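Local coordinates for protein leucyl-trna synthetase (Plasmodium falciparum, PDB 5FOC) that probably hydrolyses wrongly charged aminoacyl-tRNA, as the editing domain of a class I synthetase that joins leucine to its tRNA, at residues S259-D264 and E295-L300; D265-E270 and E315-Y320. The protein carries 2 engineered substitutions. All blocks are in the same frame, centred on the assembly; numbering follows the deposited sequence.

Interaction 1 of 2, residues S259-D264 and E295-L300; sequences SSDSTD and ESCIEL
Asp261 grips the chain at Ser296 and Cys297 with both carboxylate oxygens. This is a bidentate aspartate carboxylate that takes a side-chain O-H and a backbone N-H from consecutive residues. It lies in the loop just before helix 263-274 and holds the approach to strand 298-299, in the editing domain of the synthetase.

The direct hydrogen bonds come first. The OG of Ser296 donates to OD1 of Asp261 at 2.7 Å. The backbone N of Cys297 donates to OD2 of Asp261 at 2.9 Å, nearly straight at 161°. Each oxygen uses its syn lone pair, so the two bonds together limit rotation of the carboxylate. Ser296 OG lies anti to its own backbone N (chi1 -172°), which turns it to OD1. It is also bonded to the N of Asn306. The OG of Ser260 pairs with the OG of Ser294. The carbonyl oxygen of Asp261 takes a bond from Gln336 of helix 325-339.

Packing is slighter. CB of Ser260 rests 3.7 Å from CB of Ser296.

One water bridges the two segments. It gives OD1 of Asp261 a second bond and also donates to the carbonyl oxygen of Ile298, each at 2.7 Å.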
ATOM      1  N   SER A 259      -8.220  -5.085   9.517  1.00 19.40           N
ATOM      2  CA  SER A 259      -9.144  -6.204   9.607  1.00 20.21           C
ATOM      3  C   SER A 259     -10.276  -6.020  10.611  1.00 19.80           C
ATOM      4  O   SER A 259     -11.343  -6.633  10.466  1.00 26.35           O
ATOM      5  CB  SER A 259      -8.434  -7.529   9.801  1.00 17.87           C
ATOM      6  OG  SER A 259      -7.659  -7.456  10.986  1.00 20.84           O
ATOM      7  N   SER A 260     -10.091  -5.126  11.568  1.00 19.62           N
ATOM      8  CA  SER A 260     -11.138  -4.811  12.526  1.00 21.22           C
ATOM      9  C   SER A 260     -12.299  -4.076  11.898  1.00 21.75           C
ATOM     10  O   SER A 260     -13.395  -4.288  12.330  1.00 26.58           O
ATOM     11  CB  SER A 260     -10.601  -3.948  13.675  1.00 26.02           C
ATOM     12  OG  SER A 260      -9.907  -2.822  13.210  1.00 24.37           O
ATOM     13  N   ASP A 261     -11.984  -3.195  10.957  1.00 19.16           N
ATOM     14  CA  ASP A 261     -12.959  -2.190  10.484  1.00 19.59           C
ATOM     15  C   ASP A 261     -13.409  -2.357   9.061  1.00 20.49           C
ATOM     16  O   ASP A 261     -14.283  -1.540   8.580  1.00 23.75           O
ATOM     17  CB  ASP A 261     -12.333  -0.839  10.636  1.00 24.11           C
ATOM     18  CG  ASP A 261     -12.071  -0.477  12.107  1.00 22.03           C
ATOM     19  OD1 ASP A 261     -12.820  -0.943  12.999  1.00 23.24           O
ATOM     20  OD2 ASP A 261     -11.164   0.348  12.333  1.00 25.10           O
ATOM     21  N   SER A 262     -12.928  -3.382   8.385  1.00 20.27           N
ATOM     22  CA  SER A 262     -13.269  -3.654   6.993  0.50 21.52           C
ATOM     23  C   SER A 262     -13.567  -5.125   6.819  1.00 20.05           C
ATOM     24  O   SER A 262     -12.754  -5.973   7.188  1.00 24.26           O
ATOM     25  CB  SER A 262     -12.156  -3.243   6.056  0.50 23.75           C
ATOM     26  OG  SER A 262     -12.230  -3.929   4.822  0.50 23.63           O
ATOM     27  N   THR A 263     -14.743  -5.448   6.283  1.00 22.22           N
ATOM     28  CA  THR A 263     -15.144  -6.834   6.099  1.00 22.35           C
ATOM     29  C   THR A 263     -14.312  -7.535   5.032  1.00 19.49           C
ATOM     30  O   THR A 263     -14.015  -8.723   5.187  1.00 22.84           O
ATOM     31  CB  THR A 263     -16.642  -6.959   5.812  1.00 23.50           C
ATOM     32  OG1 THR A 263     -17.353  -6.435   6.930  1.00 28.11           O
ATOM     33  CG2 THR A 263     -17.041  -8.390   5.610  1.00 26.09           C
ATOM     34  N   ASP A 264     -13.905  -6.838   3.979  1.00 20.61           N
ATOM     35  CA  ASP A 264     -13.102  -7.484   2.955  1.00 21.00           C
ATOM     36  C   ASP A 264     -11.715  -7.806   3.527  1.00 20.16           C
ATOM     37  O   ASP A 264     -11.213  -8.926   3.321  1.00 23.69           O
ATOM     38  CB  ASP A 264     -12.979  -6.718   1.630  1.00 26.38           C
ATOM     39  CG  ASP A 264     -12.603  -5.297   1.781  1.00 27.09           C
ATOM     40  OD1 ASP A 264     -12.869  -4.661   2.829  1.00 34.63           O
ATOM     41  OD2 ASP A 264     -12.057  -4.775   0.794  1.00 36.92           O
ATOM     42  N   GLU A 295      -6.382  -2.829  15.814  1.00 21.15           N
ATOM     43  CA  GLU A 295      -7.099  -2.105  16.827  1.00 21.52           C
ATOM     44  C   GLU A 295      -8.287  -1.419  16.105  1.00 24.18           C
ATOM     45  O   GLU A 295      -8.051  -0.664  15.211  1.00 22.32           O
ATOM     46  CB  GLU A 295      -6.231  -1.042  17.465  1.00 25.05           C
ATOM     47  CG  GLU A 295      -6.876  -0.332  18.635  1.00 30.05           C
ATOM     48  CD  GLU A 295      -6.934  -1.173  19.886  1.00 31.88           C
ATOM     49  OE1 GLU A 295      -5.917  -1.864  20.213  1.00 37.29           O
ATOM     50  OE2 GLU A 295      -8.012  -1.144  20.530  1.00 40.57           O
ATOM     51  N   SER A 296      -9.494  -1.742  16.523  1.00 24.06           N
ATOM     52  CA  SER A 296     -10.716  -1.173  15.882  1.00 21.81           C
ATOM     53  C   SER A 296     -10.787   0.319  16.175  1.00 22.45           C
ATOM     54  O   SER A 296     -10.618   0.778  17.327  1.00 24.17           O
ATOM     55  CB  SER A 296     -11.948  -1.881  16.405  1.00 20.73           C
ATOM     56  OG  SER A 296     -13.101  -1.468  15.665  1.00 24.50           O
ATOM     57  N   CYS A 297     -10.997   1.088  15.107  1.00 21.19           N
ATOM     58  CA  CYS A 297     -11.047   2.551  15.159  1.00 19.19           C
ATOM     59  C   CYS A 297     -12.479   3.123  15.175  1.00 18.65           C
ATOM     60  O   CYS A 297     -12.622   4.279  15.509  1.00 22.27           O
ATOM     61  CB  CYS A 297     -10.287   3.168  13.963  1.00 19.84           C
ATOM     62  SG  CYS A 297      -8.524   2.711  14.013  1.00 22.92           S
ATOM     63  N   ILE A 298     -13.453   2.259  14.930  1.00 21.27           N
ATOM     64  CA  ILE A 298     -14.842   2.725  14.655  1.00 21.12           C
ATOM     65  C   ILE A 298     -15.833   1.811  15.366  1.00 22.20           C
ATOM     66  O   ILE A 298     -15.827   0.599  15.153  1.00 25.19           O
ATOM     67  CB  ILE A 298     -15.195   2.758  13.144  1.00 20.81           C
ATOM     68  CG1 ILE A 298     -14.289   3.722  12.376  1.00 22.33           C
ATOM     69  CG2 ILE A 298     -16.654   3.265  12.939  1.00 21.77           C
ATOM     70  CD1 ILE A 298     -14.357   3.617  10.873  1.00 25.70           C
ATOM     71  N   GLU A 299     -16.735   2.418  16.139  1.00 21.82           N
ATOM     72  CA  GLU A 299     -17.831   1.686  16.740  1.00 22.79           C
ATOM     73  C   GLU A 299     -19.163   2.147  16.112  1.00 23.86           C
ATOM     74  O   GLU A 299     -19.334   3.314  15.756  1.00 26.26           O
ATOM     75  CB  GLU A 299     -17.878   1.834  18.245  1.00 29.83           C
ATOM     76  CG  GLU A 299     -18.117   3.218  18.799  1.00 33.38           C
ATOM     77  CD  GLU A 299     -18.420   3.191  20.283  1.00 41.28           C
ATOM     78  OE1 GLU A 299     -18.317   2.109  20.904  1.00 52.21           O
ATOM     79  OE2 GLU A 299     -18.740   4.256  20.837  1.00 50.59           O
ATOM     80  N   LEU A 300     -20.071   1.208  15.945  1.00 25.18           N
ATOM     81  CA  LEU A 300     -21.393   1.528  15.426  1.00 25.57           C
ATOM     82  C   LEU A 300     -22.329   1.362  16.600  1.00 26.75           C
ATOM     83  O   LEU A 300     -22.170   0.416  17.394  1.00 29.72           O
ATOM     84  CB  LEU A 300     -21.790   0.619  14.272  1.00 28.80           C
ATOM     85  CG  LEU A 300     -21.188   1.024  12.917  1.00 27.88           C
ATOM     86  CD1 LEU A 300     -21.484  -0.026  11.884  1.00 29.35           C
ATOM     87  CD2 LEU A 300     -21.727   2.372  12.487  1.00 27.01           C
TER
HETATM   88  O   HOH W   1     -15.445  -1.321  13.365  1.00 25.38           O

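Interaction 2 of 2, residues D265-E270 and E315-Y320; sequences DYACLE and EKVSSY
The sulfur of Cys268 sits almost squarely over the ring of Tyr320. SG is 4.0 Å from the ring centroid and only 6° off the ring normal. This is a Cys sulfur-aromatic contact over the face. It joins helix 263-274 to the loop between helices 307-314 and 325-339.

The torsions explain the fit. Cys268 SG is anti to its backbone N (chi1 -180°), which carries it out over the ring centre. Tyr320 has CG between its backbone N and carbonyl carbon (chi1 83°). This lays the ring alongside the helix, beneath the sulfur.

The rest is close apolar packing. CB of Tyr320 presses against the helix backbone, 3.4 Å from CA of Cys268. CB of Cys268 meets the same CB of Tyr320 at 3.7 Å. Ala267 fills the other part of the contact. Its methyl lies 3.8 Å from CB of Tyr320 and 4.3 Å from CG1 of Val317. Val317 also packs on Tyr312 and on Leu325 and Ile328 of helix 325-339.

The OH and backbone N of Tyr320 find partners outside the two segments. The OH bonds to OG1 of Thr244, and the N to OD2 of Asp271, the next residue of the same helix.

No hydrogen bond spans the two segments. Their hold on each other probably rests mainly on shape and dispersion, with the polarisable sulfur over the ring likely adding to it.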
ATOM      1  N   ASP A 265     -11.168  -6.869   4.302  1.00 21.03           N
ATOM      2  CA  ASP A 265      -9.830  -7.065   4.931  1.00 19.91           C
ATOM      3  C   ASP A 265      -9.917  -8.215   5.887  1.00 20.40           C
ATOM      4  O   ASP A 265      -9.069  -9.115   5.868  1.00 23.04           O
ATOM      5  CB  ASP A 265      -9.397  -5.804   5.684  1.00 21.77           C
ATOM      6  CG  ASP A 265      -9.113  -4.619   4.744  1.00 20.44           C
ATOM      7  OD1 ASP A 265      -9.236  -4.818   3.486  1.00 25.02           O
ATOM      8  OD2 ASP A 265      -8.801  -3.511   5.214  1.00 21.18           O
ATOM      9  N   TYR A 266     -10.948  -8.209   6.721  1.00 20.65           N
ATOM     10  CA  TYR A 266     -11.188  -9.310   7.647  1.00 20.48           C
ATOM     11  C   TYR A 266     -11.247 -10.651   6.922  1.00 19.81           C
ATOM     12  O   TYR A 266     -10.637 -11.663   7.348  1.00 23.84           O
ATOM     13  CB  TYR A 266     -12.485  -9.099   8.432  1.00 21.97           C
ATOM     14  CG  TYR A 266     -12.648 -10.134   9.495  1.00 21.86           C
ATOM     15  CD1 TYR A 266     -12.073  -9.937  10.741  1.00 21.30           C
ATOM     16  CD2 TYR A 266     -13.289 -11.343   9.252  1.00 26.67           C
ATOM     17  CE1 TYR A 266     -12.149 -10.931  11.734  1.00 26.86           C
ATOM     18  CE2 TYR A 266     -13.366 -12.339  10.233  1.00 30.60           C
ATOM     19  CZ  TYR A 266     -12.799 -12.123  11.479  1.00 27.92           C
ATOM     20  OH  TYR A 266     -12.865 -13.081  12.467  1.00 31.61           O
ATOM     21  N   ALA A 267     -12.044 -10.679   5.843  1.00 23.21           N
ATOM     22  CA  ALA A 267     -12.253 -11.889   5.061  1.00 21.26           C
ATOM     23  C   ALA A 267     -10.952 -12.457   4.518  1.00 21.41           C
ATOM     24  O   ALA A 267     -10.726 -13.671   4.575  1.00 24.32           O
ATOM     25  CB  ALA A 267     -13.197 -11.616   3.904  1.00 22.03           C
ATOM     26  N   CYS A 268     -10.117 -11.585   3.992  1.00 21.07           N
ATOM     27  CA  CYS A 268      -8.877 -11.996   3.332  1.00 19.61           C
ATOM     28  C   CYS A 268      -7.880 -12.542   4.386  1.00 20.37           C
ATOM     29  O   CYS A 268      -7.254 -13.608   4.191  1.00 24.55           O
ATOM     30  CB  CYS A 268      -8.267 -10.843   2.565  1.00 23.25           C
ATOM     31  SG  CYS A 268      -6.751 -11.228   1.707  1.00 24.37           S
ATOM     32  N   LEU A 269      -7.764 -11.799   5.478  1.00 20.80           N
ATOM     33  CA  LEU A 269      -6.897 -12.235   6.571  1.00 21.57           C
ATOM     34  C   LEU A 269      -7.373 -13.581   7.138  1.00 22.64           C
ATOM     35  O   LEU A 269      -6.543 -14.486   7.370  1.00 23.80           O
ATOM     36  CB  LEU A 269      -6.769 -11.135   7.638  1.00 20.13           C
ATOM     37  CG  LEU A 269      -5.878 -11.477   8.855  1.00 20.08           C
ATOM     38  CD1 LEU A 269      -4.457 -11.920   8.447  1.00 23.06           C
ATOM     39  CD2 LEU A 269      -5.865 -10.273   9.807  1.00 24.48           C
ATOM     40  N   GLU A 270      -8.672 -13.749   7.321  1.00 24.48           N
ATOM     41  CA  GLU A 270      -9.256 -15.007   7.776  1.00 25.42           C
ATOM     42  C   GLU A 270      -8.972 -16.180   6.819  1.00 21.60           C
ATOM     43  O   GLU A 270      -8.683 -17.261   7.276  1.00 29.43           O
ATOM     44  CB  GLU A 270     -10.756 -14.827   8.039  1.00 30.74           C
ATOM     45  CG  GLU A 270     -11.527 -16.077   8.435  1.00 36.54           C
ATOM     46  CD  GLU A 270     -11.306 -16.558   9.859  1.00 43.46           C
ATOM     47  OE1 GLU A 270     -10.459 -16.004  10.597  1.00 45.25           O
ATOM     48  OE2 GLU A 270     -12.006 -17.529  10.237  1.00 56.41           O
ATOM     49  N   GLU A 315     -23.521 -11.493   7.533  1.00 41.39           N
ATOM     50  CA  GLU A 315     -23.887 -11.689   6.099  1.00 41.59           C
ATOM     51  C   GLU A 315     -23.397 -13.017   5.505  1.00 39.80           C
ATOM     52  O   GLU A 315     -23.589 -13.283   4.302  1.00 42.12           O
ATOM     53  CB  GLU A 315     -23.435 -10.528   5.211  1.00 41.74           C
ATOM     54  CG  GLU A 315     -23.767  -9.121   5.687  1.00 43.85           C
ATOM     55  CD  GLU A 315     -25.240  -8.833   5.871  1.00 49.25           C
ATOM     56  OE1 GLU A 315     -26.079  -9.432   5.166  1.00 48.14           O
ATOM     57  OE2 GLU A 315     -25.554  -7.966   6.725  1.00 56.46           O
ATOM     58  N   LYS A 316     -22.791 -13.846   6.352  1.00 38.46           N
ATOM     59  CA  LYS A 316     -22.350 -15.199   6.011  1.00 44.10           C
ATOM     60  C   LYS A 316     -21.327 -15.239   4.884  1.00 46.32           C
ATOM     61  O   LYS A 316     -21.370 -16.121   4.021  1.00 52.64           O
ATOM     62  CB  LYS A 316     -23.560 -16.106   5.705  1.00 44.64           C
ATOM     63  CG  LYS A 316     -24.550 -16.177   6.842  1.00 43.14           C
ATOM     64  CD  LYS A 316     -24.020 -17.043   7.965  1.00 45.33           C
ATOM     65  CE  LYS A 316     -24.808 -16.770   9.224  1.00 50.06           C
ATOM     66  NZ  LYS A 316     -24.742 -17.940  10.128  1.00 58.05           N
ATOM     67  N   VAL A 317     -20.390 -14.298   4.908  1.00 41.04           N
ATOM     68  CA  VAL A 317     -19.352 -14.207   3.884  1.00 36.38           C
ATOM     69  C   VAL A 317     -18.528 -15.476   3.872  1.00 31.10           C
ATOM     70  O   VAL A 317     -18.008 -15.898   4.914  1.00 42.60           O
ATOM     71  CB  VAL A 317     -18.402 -13.025   4.124  1.00 35.80           C
ATOM     72  CG1 VAL A 317     -17.203 -13.124   3.179  1.00 31.37           C
ATOM     73  CG2 VAL A 317     -19.157 -11.695   4.023  1.00 34.77           C
ATOM     74  N   SER A 318     -18.371 -16.063   2.692  1.00 30.99           N
ATOM     75  CA  SER A 318     -17.752 -17.383   2.561  1.00 32.65           C
ATOM     76  C   SER A 318     -16.259 -17.369   2.339  1.00 29.53           C
ATOM     77  O   SER A 318     -15.609 -18.343   2.669  1.00 32.78           O
ATOM     78  CB  SER A 318     -18.443 -18.174   1.459  1.00 34.39           C
ATOM     79  OG  SER A 318     -19.785 -18.352   1.860  1.00 35.55           O
ATOM     80  N   SER A 319     -15.747 -16.274   1.778  1.00 27.92           N
ATOM     81  CA  SER A 319     -14.353 -16.093   1.441  1.00 28.99           C
ATOM     82  C   SER A 319     -14.151 -14.626   1.032  1.00 25.06           C
ATOM     83  O   SER A 319     -15.129 -13.859   0.858  1.00 27.92           O
ATOM     84  CB  SER A 319     -13.926 -16.985   0.278  1.00 25.88           C
ATOM     85  OG  SER A 319     -14.444 -16.443  -0.951  1.00 26.29           O
ATOM     86  N   TYR A 320     -12.887 -14.237   0.837  1.00 26.65           N
ATOM     87  CA  TYR A 320     -12.589 -12.860   0.445  1.00 21.25           C
ATOM     88  C   TYR A 320     -12.917 -12.631  -1.019  1.00 23.29           C
ATOM     89  O   TYR A 320     -12.869 -11.507  -1.477  1.00 25.55           O
ATOM     90  CB  TYR A 320     -11.162 -12.425   0.805  1.00 22.66           C
ATOM     91  CG  TYR A 320     -10.055 -12.799  -0.158  1.00 22.26           C
ATOM     92  CD1 TYR A 320      -9.310 -13.984  -0.012  1.00 25.93           C
ATOM     93  CD2 TYR A 320      -9.646 -11.904  -1.130  1.00 23.59           C
ATOM     94  CE1 TYR A 320      -8.288 -14.296  -0.897  1.00 25.93           C
ATOM     95  CE2 TYR A 320      -8.639 -12.193  -2.007  1.00 22.84           C
ATOM     96  CZ  TYR A 320      -7.932 -13.388  -1.875  1.00 23.68           C
ATOM     97  OH  TYR A 320      -6.916 -13.640  -2.777  1.00 30.31           O
TER

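From the N terminus, strand 254-257 runs into 259-264 and then, without a break, into 265-270. Helix 263-274 is shared by both contacts. The chain continues through helix 276-282 to 295-300, where interaction 1 closes its loop. It then passes helix 307-314 and reaches 315-320, where interaction 2 closes the second loop. The two loops cross, because their segments alternate, and both contain helix 276-282. Interaction 1 ties the loop just before helix 263-274 to the chain entering strand 298-299, which pairs with 341-342. Interaction 2 ties the body of that helix to the loop before helix 325-339. The contacts also touch directly, with Thr263 CG2 4.2 Å from Val317 CG2.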